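Local atomic coordinates of amidohydrolase (Xanthomonas campestris pv. campestris, PDB entry 4DZH), a protein that probably deaminates adenosine-type nucleosides such as 5'-methylthioadenosine, as a zinc-dependent member of the amidohydrolase superfamily. Residues V46-T51 with G371-G376; A78-P83 with T134-N139; H286-N291 with R331-L336. One frame throughout, in Å; residues are numbered along the deposited sequence. Where two conformers were deposited one is given.

Contacts 2 and 3 belong to the buried barrel, whereas contact 1 lies towards the periphery, where the small beta domain meets a loop; its centre is about 26 Å from that of contact 2. Contact 2 joins two parallel barrel strands through backbone bonds, a carboxylate network and a backbone carbonyl that holds a zinc-binding histidine. Contact 3 joins two helices by apolar packing and a carboxylate shared between magnesium and a threonine. Contact 1 rests on methyl groups packed against each other and against backbone, without hydrogen bonds between segments. The two metal-bearing contacts, their centres about 16 Å apart, touch where His79 CB packs 3.8 Å from Cys287 SG, at the start of helix 288-293.

Contact 1 (V46-T51 with G371-G376); sequences VAVLPT and GSIEVG
Ser372 OG is gripped twice, donating to Glu374 OE2 at 2.7 Å and also bonded to Lys377 NZ; the bond to Glu374 joins two side chains of the loop whose Ile373 and Val375 meet Val46, Ala47 and Val48. The loop, with the sequence Gly-Ser-Ile-Glu-Val-Gly, is of a kind familiar from amidohydrolases, and it leads towards strand 381-385. Its partner is strand 44-50, an outermost strand of the small four-stranded sheet that stands beside the barrel. Glu374 receives the serine on the anti lone pair of OE2, the one facing away from the other carboxylate oxygen, while its CB points away from the strand.

The meeting is mostly apolar, and the two segments exchange no hydrogen bonds; together they bury 208 Å². In the conformer of Val48 described here, one of two, chi1 of -173° sets CG2 anti to the carbonyl carbon. That methyl lies 3.6 Å from Ile373 CG2, the two side chains crossing at about a right angle. The backbone of Ile373 is hydrogen-bonded to Pro25, and its side chain also packs on Val38 of strand 36-41, so it bridges the edge strand and its neighbour. Val48 rests in addition on Leu33.

Val46 and Ala47 meet the loop differently. Both face Ala39 in a classic beta bulge, and both turn their side chains away from the loop, which leaves the peptide between them as the surface that Val375 touches. CG1 of Val375 stands anti to its own backbone N, with chi1 at 169°, and the other methyl, CG2, reaches over that peptide, where Val375 CG2 lies 3.7 Å from Val46 O and equally far from Ala47 N.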
ATOM      1  N   VAL A  46      24.729 -13.219 -18.603  1.00 24.98           N
ATOM      2  CA  VAL A  46      25.926 -13.165 -19.439  1.00 27.57           C
ATOM      3  C   VAL A  46      25.990 -11.905 -20.321  1.00 30.03           C
ATOM      4  O   VAL A  46      27.001 -11.652 -20.993  1.00 29.14           O
ATOM      5  CB  VAL A  46      26.087 -14.447 -20.310  1.00 21.54           C
ATOM      6  CG1 VAL A  46      26.300 -15.663 -19.396  1.00 23.23           C
ATOM      7  CG2 VAL A  46      24.905 -14.662 -21.276  1.00 23.69           C
ATOM      8  N   ALA A  47      24.927 -11.105 -20.307  1.00 27.20           N
ATOM      9  CA  ALA A  47      24.892  -9.893 -21.119  1.00 27.69           C
ATOM     10  C   ALA A  47      23.659  -9.049 -20.822  1.00 29.00           C
ATOM     11  O   ALA A  47      22.580  -9.597 -20.551  1.00 28.71           O
ATOM     12  CB  ALA A  47      24.898 -10.246 -22.598  1.00 30.40           C
ATOM     13  N   VAL A  48      23.841  -7.724 -20.896  0.63 28.94           N
ATOM     14  CA  VAL A  48      22.757  -6.732 -20.781  0.63 28.40           C
ATOM     15  C   VAL A  48      23.003  -5.661 -21.858  0.63 29.88           C
ATOM     16  O   VAL A  48      24.016  -4.951 -21.812  0.63 29.92           O
ATOM     17  CB  VAL A  48      22.768  -5.999 -19.412  0.63 26.69           C
ATOM     18  CG1 VAL A  48      21.530  -5.119 -19.267  0.63 26.90           C
ATOM     19  CG2 VAL A  48      22.897  -6.974 -18.239  0.63 23.47           C
ATOM     20  N   LEU A  49      22.097  -5.516 -22.817  1.00 27.00           N
ATOM     21  CA  LEU A  49      22.439  -4.732 -23.992  1.00 32.35           C
ATOM     22  C   LEU A  49      21.192  -4.386 -24.779  1.00 34.34           C
ATOM     23  O   LEU A  49      20.137  -4.980 -24.553  1.00 33.01           O
ATOM     24  CB  LEU A  49      23.441  -5.542 -24.846  1.00 31.36           C
ATOM     25  CG  LEU A  49      22.968  -6.732 -25.689  1.00 28.27           C
ATOM     26  CD1 LEU A  49      24.122  -7.141 -26.628  1.00 30.72           C
ATOM     27  CD2 LEU A  49      22.544  -7.927 -24.879  1.00 27.49           C
ATOM     28  N   PRO A  50      21.290  -3.407 -25.703  1.00 37.27           N
ATOM     29  CA  PRO A  50      20.112  -3.078 -26.514  1.00 33.85           C
ATOM     30  C   PRO A  50      19.560  -4.317 -27.231  1.00 33.14           C
ATOM     31  O   PRO A  50      20.356  -5.156 -27.683  1.00 34.80           O
ATOM     32  CB  PRO A  50      20.660  -2.065 -27.529  1.00 34.80           C
ATOM     33  CG  PRO A  50      21.780  -1.409 -26.802  1.00 32.55           C
ATOM     34  CD  PRO A  50      22.424  -2.503 -25.972  1.00 34.74           C
ATOM     35  N   THR A  51      18.246  -4.449 -27.329  1.00 29.73           N
ATOM     36  CA  THR A  51      17.641  -5.641 -27.907  1.00 28.37           C
ATOM     37  C   THR A  51      18.050  -5.897 -29.375  1.00 36.36           C
ATOM     38  O   THR A  51      18.225  -7.041 -29.801  1.00 36.24           O
ATOM     39  CB  THR A  51      16.126  -5.601 -27.739  1.00 30.32           C
ATOM     40  OG1 THR A  51      15.839  -5.714 -26.333  1.00 33.32           O
ATOM     41  CG2 THR A  51      15.475  -6.744 -28.462  1.00 32.53           C
ATOM     42  N   GLY A 371      20.834  -8.709  -6.854  1.00 18.73           N
ATOM     43  CA  GLY A 371      20.513  -7.339  -6.464  1.00 20.23           C
ATOM     44  C   GLY A 371      20.687  -6.304  -7.560  1.00 21.51           C
ATOM     45  O   GLY A 371      20.267  -5.149  -7.395  1.00 22.53           O
ATOM     46  N   SER A 372      21.370  -6.689  -8.650  1.00 19.57           N
ATOM     47  CA  SER A 372      21.502  -5.804  -9.795  1.00 21.24           C
ATOM     48  C   SER A 372      21.626  -6.645 -11.049  1.00 21.35           C
ATOM     49  O   SER A 372      21.891  -7.849 -10.957  1.00 21.20           O
ATOM     50  CB  SER A 372      22.726  -4.900  -9.628  1.00 21.88           C
ATOM     51  OG  SER A 372      23.880  -5.696  -9.373  1.00 22.84           O
ATOM     52  N   ILE A 373      21.344  -6.043 -12.204  1.00 18.42           N
ATOM     53  CA  ILE A 373      21.431  -6.758 -13.475  1.00 19.96           C
ATOM     54  C   ILE A 373      22.787  -6.431 -14.073  1.00 25.94           C
ATOM     55  O   ILE A 373      22.951  -5.445 -14.816  1.00 27.44           O
ATOM     56  CB  ILE A 373      20.276  -6.395 -14.452  1.00 21.48           C
ATOM     57  CG1 ILE A 373      18.929  -6.488 -13.684  1.00 18.19           C
ATOM     58  CG2 ILE A 373      20.313  -7.312 -15.684  1.00 24.21           C
ATOM     59  CD1 ILE A 373      17.683  -6.312 -14.585  1.00 20.43           C
ATOM     60  N   GLU A 374      23.764  -7.242 -13.686  1.00 24.40           N
ATOM     61  CA  GLU A 374      25.158  -7.061 -14.108  1.00 25.90           C
ATOM     62  C   GLU A 374      25.667  -8.433 -14.522  1.00 25.83           C
ATOM     63  O   GLU A 374      25.298  -9.446 -13.917  1.00 24.44           O
ATOM     64  CB  GLU A 374      25.984  -6.515 -12.964  1.00 26.80           C
ATOM     65  CG  GLU A 374      25.560  -5.121 -12.479  1.00 29.11           C
ATOM     66  CD  GLU A 374      26.508  -4.573 -11.430  1.00 30.58           C
ATOM     67  OE1 GLU A 374      27.613  -4.126 -11.804  1.00 35.81           O
ATOM     68  OE2 GLU A 374      26.203  -4.617 -10.216  1.00 25.65           O
ATOM     69  N   VAL A 375      26.492  -8.467 -15.563  1.00 28.16           N
ATOM     70  CA  VAL A 375      27.097  -9.718 -16.025  1.00 27.23           C
ATOM     71  C   VAL A 375      27.789 -10.427 -14.858  1.00 24.85           C
ATOM     72  O   VAL A 375      28.525  -9.810 -14.055  1.00 23.41           O
ATOM     73  CB  VAL A 375      28.090  -9.460 -17.203  1.00 27.65           C
ATOM     74  CG1 VAL A 375      28.921 -10.722 -17.495  1.00 29.95           C
ATOM     75  CG2 VAL A 375      27.370  -8.985 -18.440  1.00 29.12           C
ATOM     76  N   GLY A 376      27.513 -11.728 -14.728  1.00 24.88           N
ATOM     77  CA  GLY A 376      28.132 -12.542 -13.712  1.00 25.46           C
ATOM     78  C   GLY A 376      27.286 -12.818 -12.503  1.00 27.89           C
ATOM     79  O   GLY A 376      27.568 -13.720 -11.699  1.00 25.83           O
TER

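Contact 2 (A78-P83 with T134-N139); sequences AHTHNP and TCVNEN. With ZN (zinc ion), chain E.
Glu138 sets CG anti to its backbone N (chi1 -171°) and then bends at chi2 (58°), folding its carboxylate back beside Thr80 and Asn82. Thr80 OG1, placed between its own backbone N and carbonyl carbon, donates to Glu138 OE1 at 2.7 Å, approaching from well above the carboxylate plane. The other oxygen, Glu138 OE2, takes Asn82 N on its syn lone pair at 2.8 Å. Tyr150 OH bonds to both Glu138 OE1 and Asn82 ND2, tying the two side chains together.

Strands 69-80 and 133-139 are parallel neighbours in the TIM barrel, joined by a beta-alpha-beta crossover that includes helix 114-130. Thr80 N donates to Asn137 O at 3.0 Å, and Thr80 O accepts Asn139 N at 2.9 Å. Further back, the amide of Asn137 extends the pairing, its ND2 reaching Ala78 O at 3.0 Å from above the carbonyl plane.

His79 and His81 form the His-X-His motif of the amidohydrolases, with His79 NE2 bound to zinc at 2.1 Å and His81 NE2 at 2.0 Å; His228, Asp316 and a water complete the site. The ring of His81 is held in second shell by Asn139: ND1 donates to Asn139 O at 2.7 Å, nearly straight at 170° and in the plane of both ring and carbonyl. His79 ND1 is hydrogen-bonded to His226 NE2.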
ATOM      1  N   ALA A  78      13.975  -8.511   3.261  1.00 13.92           N
ATOM      2  CA  ALA A  78      15.096  -8.722   4.176  1.00 16.06           C
ATOM      3  C   ALA A  78      14.687  -8.990   5.620  1.00 14.74           C
ATOM      4  O   ALA A  78      15.565  -8.962   6.522  1.00 15.39           O
ATOM      5  CB  ALA A  78      16.058  -7.488   4.080  1.00 17.35           C
ATOM      6  N   HIS A  79      13.399  -9.266   5.885  1.00 11.96           N
ATOM      7  CA  HIS A  79      12.978  -9.720   7.213  1.00 12.80           C
ATOM      8  C   HIS A  79      11.638 -10.431   7.190  1.00 13.57           C
ATOM      9  O   HIS A  79      10.602  -9.796   7.071  1.00 14.47           O
ATOM     10  CB  HIS A  79      12.867  -8.557   8.205  1.00 15.44           C
ATOM     11  CG  HIS A  79      12.581  -9.015   9.608  1.00 13.18           C
ATOM     12  ND1 HIS A  79      13.456  -9.814  10.314  1.00 14.77           N
ATOM     13  CD2 HIS A  79      11.495  -8.860  10.406  1.00 13.06           C
ATOM     14  CE1 HIS A  79      12.952 -10.069  11.513  1.00 12.30           C
ATOM     15  NE2 HIS A  79      11.759  -9.502  11.602  1.00 16.19           N
ATOM     16  N   THR A  80      11.670 -11.763   7.301  1.00 15.57           N
ATOM     17  CA  THR A  80      10.417 -12.529   7.296  1.00 14.88           C
ATOM     18  C   THR A  80      10.281 -13.495   8.470  1.00 14.06           C
ATOM     19  O   THR A  80      11.263 -13.974   9.046  1.00 15.45           O
ATOM     20  CB  THR A  80      10.245 -13.352   5.988  1.00 15.56           C
ATOM     21  OG1 THR A  80      11.396 -14.208   5.810  1.00 17.01           O
ATOM     22  CG2 THR A  80      10.144 -12.387   4.788  1.00 13.33           C
ATOM     23  N   HIS A  81       9.030 -13.813   8.807  1.00 12.73           N
ATOM     24  CA  HIS A  81       8.680 -14.934   9.681  1.00 15.61           C
ATOM     25  C   HIS A  81       7.616 -15.681   8.887  1.00 14.09           C
ATOM     26  O   HIS A  81       6.427 -15.595   9.192  1.00 13.78           O
ATOM     27  CB  HIS A  81       8.099 -14.458  11.029  1.00 14.14           C
ATOM     28  CG  HIS A  81       8.964 -13.478  11.770  1.00 16.23           C
ATOM     29  ND1 HIS A  81      10.208 -13.817  12.268  1.00 16.99           N
ATOM     30  CD2 HIS A  81       8.755 -12.185  12.109  1.00 16.30           C
ATOM     31  CE1 HIS A  81      10.736 -12.769  12.880  1.00 17.57           C
ATOM     32  NE2 HIS A  81       9.887 -11.757  12.769  1.00 10.91           N
ATOM     33  N   ASN A  82       8.053 -16.373   7.846  1.00 14.33           N
ATOM     34  CA  ASN A  82       7.089 -16.759   6.811  1.00 13.36           C
ATOM     35  C   ASN A  82       5.978 -17.790   7.176  1.00 14.58           C
ATOM     36  O   ASN A  82       4.876 -17.707   6.621  1.00 16.62           O
ATOM     37  CB  ASN A  82       7.820 -17.070   5.474  1.00 12.40           C
ATOM     38  CG  ASN A  82       7.945 -15.828   4.578  1.00 12.27           C
ATOM     39  OD1 ASN A  82       7.251 -14.792   4.774  1.00 16.26           O
ATOM     40  ND2 ASN A  82       8.797 -15.933   3.554  1.00 13.10           N
ATOM     41  N   PRO A  83       6.237 -18.702   8.124  1.00 16.95           N
ATOM     42  CA  PRO A  83       5.133 -19.582   8.537  1.00 17.80           C
ATOM     43  C   PRO A  83       3.941 -18.795   9.089  1.00 19.27           C
ATOM     44  O   PRO A  83       2.837 -19.315   9.136  1.00 18.87           O
ATOM     45  CB  PRO A  83       5.766 -20.450   9.634  1.00 15.55           C
ATOM     46  CG  PRO A  83       7.203 -20.548   9.208  1.00 17.13           C
ATOM     47  CD  PRO A  83       7.524 -19.131   8.695  1.00 15.81           C
ATOM     48  N   THR A 134      12.055 -12.551  -4.649  1.00 14.32           N
ATOM     49  CA  THR A 134      12.820 -13.737  -5.063  1.00 15.51           C
ATOM     50  C   THR A 134      13.832 -14.243  -4.011  1.00 15.16           C
ATOM     51  O   THR A 134      14.486 -15.305  -4.197  1.00 15.17           O
ATOM     52  CB  THR A 134      13.637 -13.469  -6.356  1.00 14.17           C
ATOM     53  OG1 THR A 134      14.413 -12.262  -6.196  1.00 17.43           O
ATOM     54  CG2 THR A 134      12.701 -13.279  -7.531  1.00 15.67           C
ATOM     55  N   CYS A 135      13.928 -13.512  -2.905  1.00 15.41           N
ATOM     56  CA  CYS A 135      14.886 -13.845  -1.845  1.00 13.92           C
ATOM     57  C   CYS A 135      14.334 -13.359  -0.497  1.00 12.74           C
ATOM     58  O   CYS A 135      13.717 -12.288  -0.445  1.00 13.16           O
ATOM     59  CB  CYS A 135      16.194 -13.114  -2.150  1.00 18.24           C
ATOM     60  SG  CYS A 135      17.619 -13.585  -1.094  1.00 17.11           S
ATOM     61  N   VAL A 136      14.610 -14.128   0.573  1.00 12.82           N
ATOM     62  CA  VAL A 136      14.189 -13.717   1.906  1.00 13.40           C
ATOM     63  C   VAL A 136      15.316 -13.861   2.875  1.00 16.17           C
ATOM     64  O   VAL A 136      16.285 -14.608   2.616  1.00 15.69           O
ATOM     65  CB  VAL A 136      13.037 -14.591   2.465  1.00 17.87           C
ATOM     66  CG1 VAL A 136      11.797 -14.279   1.743  1.00 20.91           C
ATOM     67  CG2 VAL A 136      13.366 -16.102   2.390  1.00 17.31           C
ATOM     68  N   ASN A 137      15.168 -13.106   3.971  1.00 14.29           N
ATOM     69  CA  ASN A 137      16.011 -13.250   5.158  1.00 13.42           C
ATOM     70  C   ASN A 137      15.062 -13.791   6.212  1.00 15.32           C
ATOM     71  O   ASN A 137      14.367 -13.010   6.905  1.00 16.44           O
ATOM     72  CB  ASN A 137      16.515 -11.888   5.586  1.00 14.40           C
ATOM     73  CG  ASN A 137      17.524 -11.961   6.707  1.00 16.62           C
ATOM     74  OD1 ASN A 137      18.157 -12.996   6.951  1.00 18.09           O
ATOM     75  ND2 ASN A 137      17.743 -10.833   7.340  1.00 15.84           N
ATOM     76  N   GLU A 138      15.041 -15.129   6.328  1.00 15.34           N
ATOM     77  CA  GLU A 138      14.053 -15.843   7.132  1.00 13.71           C
ATOM     78  C   GLU A 138      14.470 -15.957   8.600  1.00 14.07           C
ATOM     79  O   GLU A 138      15.639 -16.154   8.932  1.00 17.23           O
ATOM     80  CB  GLU A 138      13.913 -17.274   6.571  1.00 16.49           C
ATOM     81  CG  GLU A 138      12.743 -18.049   7.181  1.00 16.53           C
ATOM     82  CD  GLU A 138      11.380 -17.363   6.987  1.00 16.49           C
ATOM     83  OE1 GLU A 138      11.014 -16.871   5.863  1.00 17.15           O
ATOM     84  OE2 GLU A 138      10.634 -17.377   7.968  1.00 18.16           O
ATOM     85  N   ASN A 139      13.471 -15.850   9.494  1.00 13.29           N
ATOM     86  CA  ASN A 139      13.782 -15.888  10.919  1.00 16.54           C
ATOM     87  C   ASN A 139      12.671 -16.678  11.620  1.00 15.20           C
ATOM     88  O   ASN A 139      11.650 -16.109  12.000  1.00 16.03           O
ATOM     89  CB  ASN A 139      13.836 -14.416  11.384  1.00 15.36           C
ATOM     90  CG  ASN A 139      14.278 -14.244  12.814  1.00 22.13           C
ATOM     91  OD1 ASN A 139      14.156 -15.131  13.626  1.00 22.72           O
ATOM     92  ND2 ASN A 139      14.757 -13.030  13.141  1.00 24.64           N
TER
HETATM   93 ZN    ZN E 504      10.414  -9.885  13.128  1.00 17.64          ZN
HETATM   94  O   HOH W   1       9.589  -8.419  14.251  1.00 18.19           O

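Contact 3 (H286-N291 with R331-L336); sequences HCPESN and RTAAIL. With MG (magnesium ion), chain B.
Helix 288-293, with Cys287 at its N-cap, comes up against helix 326-341 where the CA atoms of Pro288 and Ala333 are 5.9 Å apart. The pyrrolidine ring of Pro288 fills this approach: its CG lies 3.9 Å from Ala333 CB. Pro288 CB is 4.1 Å from Leu336 CD2 and also touches the methyl of Thr332. The same proline covers one face of the His286 imidazole, with CD over the ring centre. His286 touches Ala333 CB through CD2 and is also bridged to that residue by water 2, which lies 2.7 Å from His286 NE2 and donates to Ala333 O at 3.0 Å.

Glu289 makes the direct polar contact. CG stands anti to the carbonyl carbon and the chain runs on extended, so that the carboxylate divides its duties: Glu289 OE1 binds magnesium at 2.0 Å, while OE2 accepts the hydroxyl of Thr332, OG1 to OE2 2.6 Å, on its anti side and slightly out of plane. Thr332 OG1 also bonds to Ser328 O. Ser328 OG is a second partner of OE2, so two hydroxyls probably fix the rotation of the metal-binding carboxylate. Asn321, Asp323 and three waters complete the magnesium shell. Arg331, whose NH2 bonds to Ser328 OG, approaches Glu289 without forming a salt bridge, and Arg331 of the second subunit packs on Glu289.

Strand 261-265 packs against Cys287 and Asn291, and helix 397-403 covers Ala334 and Ile335.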
ATOM      1  N   HIS A 286      14.505  -2.070   7.414  1.00 16.30           N
ATOM      2  CA  HIS A 286      13.345  -1.248   7.698  1.00 15.88           C
ATOM      3  C   HIS A 286      12.067  -1.996   7.328  1.00 16.45           C
ATOM      4  O   HIS A 286      11.918  -2.449   6.193  1.00 17.25           O
ATOM      5  CB  HIS A 286      13.513   0.053   6.899  1.00 17.85           C
ATOM      6  CG  HIS A 286      12.440   1.081   7.108  1.00 17.54           C
ATOM      7  ND1 HIS A 286      11.802   1.307   8.317  1.00 16.36           N
ATOM      8  CD2 HIS A 286      11.902   1.975   6.237  1.00 16.73           C
ATOM      9  CE1 HIS A 286      10.922   2.281   8.173  1.00 20.10           C
ATOM     10  NE2 HIS A 286      10.966   2.710   6.920  1.00 20.11           N
ATOM     11  N   CYS A 287      11.177  -2.126   8.303  1.00 17.40           N
ATOM     12  CA  CYS A 287       9.873  -2.794   8.180  1.00 13.28           C
ATOM     13  C   CYS A 287       8.779  -1.772   8.553  1.00 14.35           C
ATOM     14  O   CYS A 287       8.150  -1.834   9.626  1.00 15.58           O
ATOM     15  CB  CYS A 287       9.827  -3.995   9.132  1.00 17.85           C
ATOM     16  SG  CYS A 287      11.104  -5.227   8.810  1.00 16.35           S
ATOM     17  N   PRO A 288       8.524  -0.809   7.665  1.00 16.92           N
ATOM     18  CA  PRO A 288       7.646   0.297   8.060  1.00 16.70           C
ATOM     19  C   PRO A 288       6.202  -0.107   8.378  1.00 14.84           C
ATOM     20  O   PRO A 288       5.566   0.432   9.274  1.00 16.34           O
ATOM     21  CB  PRO A 288       7.679   1.230   6.831  1.00 17.17           C
ATOM     22  CG  PRO A 288       8.198   0.347   5.664  1.00 14.85           C
ATOM     23  CD  PRO A 288       9.138  -0.632   6.324  1.00 15.27           C
ATOM     24  N   GLU A 289       5.613  -1.018   7.579  1.00 13.98           N
ATOM     25  CA  GLU A 289       4.208  -1.303   7.807  1.00 13.11           C
ATOM     26  C   GLU A 289       3.980  -1.982   9.156  1.00 13.06           C
ATOM     27  O   GLU A 289       2.978  -1.640   9.858  1.00 15.38           O
ATOM     28  CB  GLU A 289       3.561  -2.086   6.621  1.00 16.46           C
ATOM     29  CG  GLU A 289       3.606  -1.271   5.300  1.00 16.75           C
ATOM     30  CD  GLU A 289       2.951  -1.921   4.104  1.00 19.54           C
ATOM     31  OE1 GLU A 289       2.314  -3.007   4.262  1.00 13.94           O
ATOM     32  OE2 GLU A 289       3.037  -1.287   3.019  1.00 17.42           O
ATOM     33  N   SER A 290       4.848  -2.938   9.506  1.00 14.18           N
ATOM     34  CA  SER A 290       4.768  -3.587  10.806  1.00 14.75           C
ATOM     35  C   SER A 290       4.974  -2.555  11.916  1.00 17.11           C
ATOM     36  O   SER A 290       4.225  -2.567  12.908  1.00 17.97           O
ATOM     37  CB  SER A 290       5.804  -4.688  10.911  1.00 17.28           C
ATOM     38  OG  SER A 290       5.862  -5.198  12.242  1.00 18.82           O
ATOM     39  N   ASN A 291       5.974  -1.679  11.734  1.00 15.40           N
ATOM     40  CA  ASN A 291       6.278  -0.662  12.760  1.00 17.40           C
ATOM     41  C   ASN A 291       5.046   0.254  12.974  1.00 21.17           C
ATOM     42  O   ASN A 291       4.702   0.643  14.115  1.00 19.17           O
ATOM     43  CB  ASN A 291       7.459   0.226  12.351  1.00 15.35           C
ATOM     44  CG  ASN A 291       8.810  -0.477  12.270  1.00 17.60           C
ATOM     45  OD1 ASN A 291       9.748   0.080  11.685  1.00 19.83           O
ATOM     46  ND2 ASN A 291       8.942  -1.691  12.846  1.00 15.08           N
ATOM     47  N   ARG A 331       6.715   1.392  -1.243  1.00 10.62           N
ATOM     48  CA  ARG A 331       5.985   2.658  -1.270  1.00 12.18           C
ATOM     49  C   ARG A 331       5.832   3.242   0.146  1.00 13.18           C
ATOM     50  O   ARG A 331       6.057   4.439   0.345  1.00 15.22           O
ATOM     51  CB  ARG A 331       4.617   2.488  -1.906  1.00 13.76           C
ATOM     52  CG  ARG A 331       3.843   3.807  -1.945  1.00 12.97           C
ATOM     53  CD  ARG A 331       2.466   3.745  -1.221  1.00 15.67           C
ATOM     54  NE  ARG A 331       1.712   2.668  -1.854  1.00 17.83           N
ATOM     55  CZ  ARG A 331       1.421   1.508  -1.256  1.00 19.44           C
ATOM     56  NH1 ARG A 331       0.829   0.548  -1.951  1.00 20.59           N
ATOM     57  NH2 ARG A 331       1.728   1.269   0.035  1.00 17.28           N
ATOM     58  N   THR A 332       5.484   2.396   1.119  1.00 13.33           N
ATOM     59  CA  THR A 332       5.313   2.894   2.491  1.00 13.75           C
ATOM     60  C   THR A 332       6.646   3.449   3.016  1.00 16.09           C
ATOM     61  O   THR A 332       6.673   4.548   3.629  1.00 16.33           O
ATOM     62  CB  THR A 332       4.805   1.772   3.383  1.00 15.69           C
ATOM     63  OG1 THR A 332       3.536   1.302   2.869  1.00 13.78           O
ATOM     64  CG2 THR A 332       4.567   2.303   4.783  1.00 14.38           C
ATOM     65  N   ALA A 333       7.733   2.725   2.750  1.00 13.24           N
ATOM     66  CA  ALA A 333       9.087   3.169   3.169  1.00 12.76           C
ATOM     67  C   ALA A 333       9.364   4.530   2.539  1.00 17.52           C
ATOM     68  O   ALA A 333       9.824   5.459   3.212  1.00 18.60           O
ATOM     69  CB  ALA A 333      10.168   2.166   2.768  1.00 15.55           C
ATOM     70  N   ALA A 334       9.093   4.649   1.251  1.00 17.07           N
ATOM     71  CA  ALA A 334       9.472   5.877   0.573  1.00 18.73           C
ATOM     72  C   ALA A 334       8.663   7.065   1.068  1.00 18.75           C
ATOM     73  O   ALA A 334       9.232   8.172   1.200  1.00 20.05           O
ATOM     74  CB  ALA A 334       9.310   5.714  -0.945  1.00 16.45           C
ATOM     75  N   ILE A 335       7.350   6.907   1.292  1.00 15.55           N
ATOM     76  CA  ILE A 335       6.525   8.074   1.645  1.00 13.73           C
ATOM     77  C   ILE A 335       6.674   8.384   3.131  1.00 17.05           C
ATOM     78  O   ILE A 335       6.779   9.551   3.512  1.00 17.19           O
ATOM     79  CB  ILE A 335       5.047   7.938   1.186  1.00 15.99           C
ATOM     80  CG1 ILE A 335       4.339   6.811   1.975  1.00 16.50           C
ATOM     81  CG2 ILE A 335       5.032   7.692  -0.358  1.00 18.48           C
ATOM     82  CD1 ILE A 335       2.892   6.638   1.562  1.00 17.00           C
ATOM     83  N   LEU A 336       6.779   7.343   3.959  1.00 18.17           N
ATOM     84  CA  LEU A 336       6.978   7.565   5.385  1.00 19.20           C
ATOM     85  C   LEU A 336       8.312   8.271   5.594  1.00 18.71           C
ATOM     86  O   LEU A 336       8.428   9.099   6.486  1.00 22.11           O
ATOM     87  CB  LEU A 336       7.020   6.213   6.135  1.00 17.25           C
ATOM     88  CG  LEU A 336       7.164   6.420   7.661  1.00 16.03           C
ATOM     89  CD1 LEU A 336       5.961   7.035   8.234  1.00 16.72           C
ATOM     90  CD2 LEU A 336       7.350   5.037   8.240  1.00 18.32           C
TER
HETATM   91 MG    MG B 501       1.721  -4.790   3.546  1.00 12.88          MG
HETATM   92  O   HOH W   2      10.405   5.259   6.109  1.00 21.25           O
HETATM   93  O   HOH W   3       3.597  -4.950   2.740  1.00 13.28           O
HETATM   94  O   HOH W   4      -0.243  -4.596   4.437  1.00 16.38           O
HETATM   95  O   HOH W   5       0.801  -4.012   1.782  1.00 14.69           O